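Local coordinates for Esterase/lipase-like protein (Caldicellulosiruptor lactoaceticus 6A, PDB 6A6O) that hydrolyses acetyl esters and also beta-1,4-xylosides, acting as a bifunctional acetyl esterase and xylosidase, at residues R163-S175 with H204-H218. Sequence-based numbering, arbitrary orientation.
Sequences RPDCIVLCYPVIS and HNMVSSKTPPTFLWH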
loop_
_atom_site.group_PDB
_atom_site.type_symbol
_atom_site.label_atom_id
_atom_site.label_comp_id
_atom_site.label_asym_id
_atom_site.label_seq_id
_atom_site.Cartn_x
_atom_site.Cartn_y
_atom_site.Cartn_z
ATOM N N ARG A 163 -0.938 10.505 -5.405
ATOM C CA ARG A 163 -2.076 10.258 -4.525
ATOM C C ARG A 163 -2.849 9.031 -4.997
ATOM O O ARG A 163 -3.293 8.994 -6.152
ATOM C CB ARG A 163 -2.993 11.471 -4.485
ATOM C CG ARG A 163 -4.270 11.235 -3.703
ATOM C CD ARG A 163 -5.208 12.441 -3.778
ATOM N NE ARG A 163 -6.386 12.323 -2.913
ATOM C CZ ARG A 163 -7.532 11.755 -3.287
ATOM N NH1 ARG A 163 -7.662 11.231 -4.503
ATOM N NH2 ARG A 163 -8.559 11.719 -2.453
ATOM N N PRO A 164 -3.020 8.014 -4.164
ATOM C CA PRO A 164 -3.875 6.892 -4.561
ATOM C C PRO A 164 -5.341 7.298 -4.538
ATOM O O PRO A 164 -5.761 8.181 -3.783
ATOM C CB PRO A 164 -3.561 5.815 -3.511
ATOM C CG PRO A 164 -3.175 6.580 -2.291
ATOM C CD PRO A 164 -2.509 7.877 -2.785
ATOM N N ASP A 165 -6.130 6.653 -5.397
ATOM C CA ASP A 165 -7.546 6.970 -5.480
ATOM C C ASP A 165 -8.381 6.226 -4.438
ATOM O O ASP A 165 -9.546 6.571 -4.238
ATOM C CB ASP A 165 -8.034 6.680 -6.897
ATOM C CG ASP A 165 -7.374 7.585 -7.914
ATOM O OD1 ASP A 165 -7.507 8.819 -7.764
ATOM O OD2 ASP A 165 -6.686 7.075 -8.830
ATOM N N CYS A 166 -7.807 5.226 -3.773
ATOM C CA CYS A 166 -8.418 4.569 -2.620
ATOM C C CYS A 166 -7.310 3.827 -1.890
ATOM O O CYS A 166 -6.233 3.588 -2.447
ATOM C CB CYS A 166 -9.556 3.615 -3.023
ATOM S SG CYS A 166 -9.034 2.057 -3.831
ATOM N N ILE A 167 -7.589 3.457 -0.635
ATOM C CA ILE A 167 -6.625 2.792 0.237
ATOM C C ILE A 167 -7.308 1.603 0.900
ATOM O O ILE A 167 -8.409 1.746 1.440
ATOM C CB ILE A 167 -6.112 3.739 1.338
ATOM C CG1 ILE A 167 -5.458 4.991 0.755
ATOM C CG2 ILE A 167 -5.146 3.012 2.236
ATOM C CD1 ILE A 167 -5.283 6.075 1.823
ATOM N N VAL A 168 -6.647 0.445 0.897
ATOM C CA VAL A 168 -7.117 -0.721 1.644
ATOM C C VAL A 168 -6.028 -1.102 2.640
ATOM O O VAL A 168 -4.876 -1.320 2.250
ATOM C CB VAL A 168 -7.453 -1.905 0.727
ATOM C CG1 VAL A 168 -7.921 -3.101 1.576
ATOM C CG2 VAL A 168 -8.518 -1.499 -0.294
ATOM N N LEU A 169 -6.388 -1.174 3.918
ATOM C CA LEU A 169 -5.430 -1.415 4.990
ATOM C C LEU A 169 -5.815 -2.699 5.699
ATOM O O LEU A 169 -6.926 -2.808 6.220
ATOM C CB LEU A 169 -5.411 -0.256 5.986
ATOM C CG LEU A 169 -5.084 1.091 5.350
ATOM C CD1 LEU A 169 -5.183 2.192 6.410
ATOM C CD2 LEU A 169 -3.679 1.083 4.689
ATOM N N CYS A 170 -4.893 -3.656 5.740
ATOM C CA CYS A 170 -5.162 -4.984 6.278
ATOM C C CYS A 170 -4.254 -5.197 7.473
ATOM O O CYS A 170 -3.024 -5.201 7.318
ATOM C CB CYS A 170 -4.921 -6.059 5.218
ATOM S SG CYS A 170 -5.721 -5.713 3.625
ATOM N N TYR A 171 -4.864 -5.377 8.664
ATOM C CA TYR A 171 -4.165 -5.364 9.946
ATOM C C TYR A 171 -2.944 -4.439 9.919
ATOM O O TYR A 171 -1.818 -4.877 10.191
ATOM C CB TYR A 171 -3.797 -6.800 10.374
ATOM C CG TYR A 171 -3.305 -7.747 9.289
ATOM C CD1 TYR A 171 -1.947 -7.793 8.930
ATOM C CD2 TYR A 171 -4.183 -8.620 8.654
ATOM C CE1 TYR A 171 -1.497 -8.678 7.949
ATOM C CE2 TYR A 171 -3.745 -9.504 7.676
ATOM C CZ TYR A 171 -2.408 -9.534 7.330
ATOM O OH TYR A 171 -1.990 -10.422 6.359
ATOM N N PRO A 172 -3.139 -3.137 9.671
ATOM C CA PRO A 172 -2.006 -2.227 9.457
ATOM C C PRO A 172 -1.267 -1.802 10.720
ATOM O O PRO A 172 -1.860 -1.558 11.775
ATOM C CB PRO A 172 -2.672 -0.998 8.817
ATOM C CG PRO A 172 -4.043 -0.997 9.445
ATOM C CD PRO A 172 -4.429 -2.454 9.457
ATOM N N VAL A 173 0.057 -1.711 10.578
ATOM C CA VAL A 173 0.870 -0.842 11.415
ATOM C C VAL A 173 0.495 0.598 11.094
ATOM O O VAL A 173 0.486 0.990 9.927
ATOM C CB VAL A 173 2.356 -1.114 11.139
ATOM C CG1 VAL A 173 3.249 -0.071 11.782
ATOM C CG2 VAL A 173 2.722 -2.546 11.592
ATOM N N ILE A 174 0.154 1.385 12.118
ATOM C CA ILE A 174 -0.318 2.751 11.880
ATOM C C ILE A 174 0.472 3.703 12.762
ATOM O O ILE A 174 1.107 4.655 12.279
ATOM C CB ILE A 174 -1.835 2.885 12.153
ATOM C CG1 ILE A 174 -2.662 2.148 11.092
ATOM C CG2 ILE A 174 -2.260 4.360 12.204
ATOM C CD1 ILE A 174 -2.577 2.736 9.669
ATOM N N SER A 175 0.431 3.447 14.065
ATOM C CA SER A 175 1.119 4.267 15.049
ATOM C C SER A 175 2.540 3.757 15.286
ATOM O O SER A 175 2.776 2.546 15.384
ATOM C CB SER A 175 0.333 4.265 16.362
ATOM O OG SER A 175 1.062 4.897 17.391
ATOM N N HIS A 204 -2.086 8.006 11.373
ATOM C CA HIS A 204 -3.362 8.606 11.764
ATOM C C HIS A 204 -3.216 10.102 12.029
ATOM O O HIS A 204 -4.176 10.861 11.845
ATOM C CB HIS A 204 -3.963 7.882 12.982
ATOM C CG HIS A 204 -3.153 7.987 14.237
ATOM N ND1 HIS A 204 -1.910 7.400 14.379
ATOM C CD2 HIS A 204 -3.420 8.588 15.422
ATOM C CE1 HIS A 204 -1.447 7.642 15.593
ATOM N NE2 HIS A 204 -2.347 8.356 16.247
ATOM N N ASN A 205 -2.012 10.550 12.411
ATOM C CA ASN A 205 -1.753 11.972 12.638
ATOM C C ASN A 205 -1.811 12.801 11.356
ATOM O O ASN A 205 -1.992 14.028 11.423
ATOM C CB ASN A 205 -0.363 12.166 13.265
ATOM C CG ASN A 205 -0.289 11.740 14.716
ATOM O OD1 ASN A 205 -1.263 11.832 15.475
ATOM N ND2 ASN A 205 0.892 11.283 15.121
ATOM N N MET A 206 -1.644 12.172 10.193
ATOM C CA MET A 206 -1.471 12.890 8.940
ATOM C C MET A 206 -2.678 12.797 8.020
ATOM O O MET A 206 -2.630 13.309 6.898
ATOM C CB MET A 206 -0.215 12.371 8.231
ATOM C CG MET A 206 1.032 12.581 9.066
ATOM S SD MET A 206 1.514 14.333 9.045
ATOM C CE MET A 206 1.875 14.526 7.305
ATOM N N VAL A 207 -3.772 12.177 8.470
ATOM C CA VAL A 207 -4.996 12.169 7.677
ATOM C C VAL A 207 -5.483 13.600 7.474
ATOM O O VAL A 207 -5.436 14.430 8.391
ATOM C CB VAL A 207 -6.064 11.305 8.374
ATOM C CG1 VAL A 207 -7.417 11.428 7.670
ATOM C CG2 VAL A 207 -5.620 9.877 8.388
ATOM N N SER A 208 -5.954 13.899 6.267
ATOM C CA SER A 208 -6.522 15.203 5.937
ATOM C C SER A 208 -7.836 14.991 5.198
ATOM O O SER A 208 -8.216 13.861 4.886
ATOM C CB SER A 208 -5.558 16.021 5.068
ATOM O OG SER A 208 -5.441 15.434 3.783
ATOM N N SER A 209 -8.525 16.091 4.880
ATOM C CA SER A 209 -9.758 15.975 4.107
ATOM C C SER A 209 -9.517 15.426 2.703
ATOM O O SER A 209 -10.466 14.958 2.061
ATOM C CB SER A 209 -10.456 17.336 4.025
ATOM O OG SER A 209 -9.690 18.227 3.244
ATOM N N LYS A 210 -8.279 15.464 2.210
ATOM C CA LYS A 210 -7.946 14.936 0.892
ATOM C C LYS A 210 -7.530 13.467 0.907
ATOM O O LYS A 210 -7.324 12.892 -0.166
ATOM C CB LYS A 210 -6.816 15.755 0.257
ATOM C CG LYS A 210 -7.099 17.249 0.185
ATOM C CD LYS A 210 -8.403 17.528 -0.528
ATOM C CE LYS A 210 -8.571 19.029 -0.786
ATOM N NZ LYS A 210 -9.891 19.323 -1.426
ATOM N N THR A 211 -7.362 12.862 2.072
ATOM C CA THR A 211 -7.099 11.425 2.125
ATOM C C THR A 211 -8.211 10.677 1.388
ATOM O O THR A 211 -9.395 11.000 1.570
ATOM C CB THR A 211 -7.010 10.956 3.579
ATOM O OG1 THR A 211 -5.955 11.653 4.247
ATOM C CG2 THR A 211 -6.743 9.448 3.669
ATOM N N PRO A 212 -7.878 9.713 0.527
ATOM C CA PRO A 212 -8.908 9.021 -0.267
ATOM C C PRO A 212 -9.746 8.082 0.581
ATOM O O PRO A 212 -9.363 7.721 1.707
ATOM C CB PRO A 212 -8.092 8.235 -1.310
ATOM C CG PRO A 212 -6.735 8.108 -0.722
ATOM C CD PRO A 212 -6.517 9.359 0.090
ATOM N N PRO A 213 -10.890 7.647 0.055
ATOM C CA PRO A 213 -11.703 6.644 0.756
ATOM C C PRO A 213 -10.869 5.426 1.130
ATOM O O PRO A 213 -10.045 4.953 0.343
ATOM C CB PRO A 213 -12.780 6.275 -0.272
ATOM C CG PRO A 213 -12.827 7.418 -1.226
ATOM C CD PRO A 213 -11.460 8.031 -1.251
ATOM N N THR A 214 -11.111 4.906 2.333
ATOM C CA THR A 214 -10.275 3.875 2.939
ATOM C C THR A 214 -11.146 2.735 3.454
ATOM O O THR A 214 -12.246 2.963 3.957
ATOM C CB THR A 214 -9.426 4.475 4.088
ATOM O OG1 THR A 214 -8.562 5.487 3.562
ATOM C CG2 THR A 214 -8.547 3.405 4.780
ATOM N N PHE A 215 -10.654 1.508 3.281
ATOM C CA PHE A 215 -11.247 0.284 3.814
ATOM C C PHE A 215 -10.206 -0.324 4.742
ATOM O O PHE A 215 -9.049 -0.484 4.337
ATOM C CB PHE A 215 -11.583 -0.676 2.652
ATOM C CG PHE A 215 -12.104 -2.046 3.064
ATOM C CD1 PHE A 215 -11.253 -3.016 3.592
ATOM C CD2 PHE A 215 -13.435 -2.385 2.823
ATOM C CE1 PHE A 215 -11.739 -4.280 3.933
ATOM C CE2 PHE A 215 -13.927 -3.652 3.149
ATOM C CZ PHE A 215 -13.084 -4.603 3.702
ATOM N N LEU A 216 -10.596 -0.649 5.977
ATOM C CA LEU A 216 -9.684 -1.279 6.930
ATOM C C LEU A 216 -10.276 -2.571 7.458
ATOM O O LEU A 216 -11.492 -2.673 7.643
ATOM C CB LEU A 216 -9.387 -0.394 8.159
ATOM C CG LEU A 216 -8.898 1.034 7.952
ATOM C CD1 LEU A 216 -10.113 1.976 7.917
ATOM C CD2 LEU A 216 -7.930 1.438 9.070
ATOM N N TRP A 217 -9.409 -3.549 7.730
ATOM C CA TRP A 217 -9.841 -4.698 8.518
ATOM C C TRP A 217 -8.717 -5.167 9.437
ATOM O O TRP A 217 -7.534 -4.881 9.213
ATOM C CB TRP A 217 -10.372 -5.837 7.624
ATOM C CG TRP A 217 -9.324 -6.658 6.925
ATOM C CD1 TRP A 217 -8.766 -6.412 5.701
ATOM C CD2 TRP A 217 -8.728 -7.875 7.400
ATOM N NE1 TRP A 217 -7.857 -7.403 5.382
ATOM C CE2 TRP A 217 -7.812 -8.309 6.406
ATOM C CE3 TRP A 217 -8.877 -8.636 8.559
ATOM C CZ2 TRP A 217 -7.045 -9.476 6.549
ATOM C CZ3 TRP A 217 -8.119 -9.794 8.700
ATOM C CH2 TRP A 217 -7.214 -10.200 7.697
ATOM N N HIS A 218 -9.112 -5.876 10.499
ATOM C CA HIS A 218 -8.215 -6.234 11.597
ATOM C C HIS A 218 -8.887 -7.328 12.417
ATOM O O HIS A 218 -10.109 -7.466 12.396
ATOM C CB HIS A 218 -7.923 -5.014 12.490
ATOM C CG HIS A 218 -6.501 -4.899 12.963
ATOM N ND1 HIS A 218 -5.737 -3.778 12.724
ATOM C CD2 HIS A 218 -5.737 -5.719 13.731
ATOM C CE1 HIS A 218 -4.541 -3.939 13.262
ATOM N NE2 HIS A 218 -4.519 -5.101 13.894
#
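Strand 167-170 runs parallel to strand 214-218, their axes 4.7 Å apart and inclined by 8°. Five backbone hydrogen bonds join them, alternating from Ile167 N to Pro213 O at one end to Tyr171 N with Trp217 O (2.8 Å) at the other; CA-H...O contacts such as Thr214 CA to Ile167 O fill the intervals. Leu169 CD1 lies beside Leu216 CD2 on the sheet face covered by helix 228-239, whereas Val168 CG1 and Phe215 CD1 meet at 3.9 Å on the face covered by helix 268-278. Ahead of the strands, the extended side chain of Arg163 (chi1 174°) reaches across to Lys210, whose carbonyl oxygen lies in the guanidinium plane, gripped side-on by NE (3.0 Å) and NH2 (2.9 Å). Pro212 CB sits over one face of that guanidinium, and Pro212 CG packs against Ile167 CD1 at 3.6 Å. At the carboxyl ends the aromatic groups gather. Tyr171 turns an edge, through CD2 and CE2, onto the face of the Trp217 six-membered ring, an offset edge-to-face pair with planes at 86°. Cys170 CA covers the five-membered ring of the same indole. Tyr171 CA in turn stands over the face of His218, 3.6 Å from the ring centroid, while both imidazole nitrogens are tied elsewhere, to Ser230 OG and Val225 O. Farther on, Ile174 CG2 and Ser175 CB pack obliquely against the His204 ring, whose ND1 is buried without a partner in the model. Two bonds to one carbonyl fix the rotation of the Arg163 guanidinium, and the indole and imidazole faces brace Tyr171, whose OH bonds to Glu72 and Gly257. The Tyr171 side chain touches the putative nucleophile elbow around Ser133, consistent with this end of the two neighbouring strands, between 127-132 and 244-249 in an alpha/beta-hydrolase-like sheet, bordering the active site.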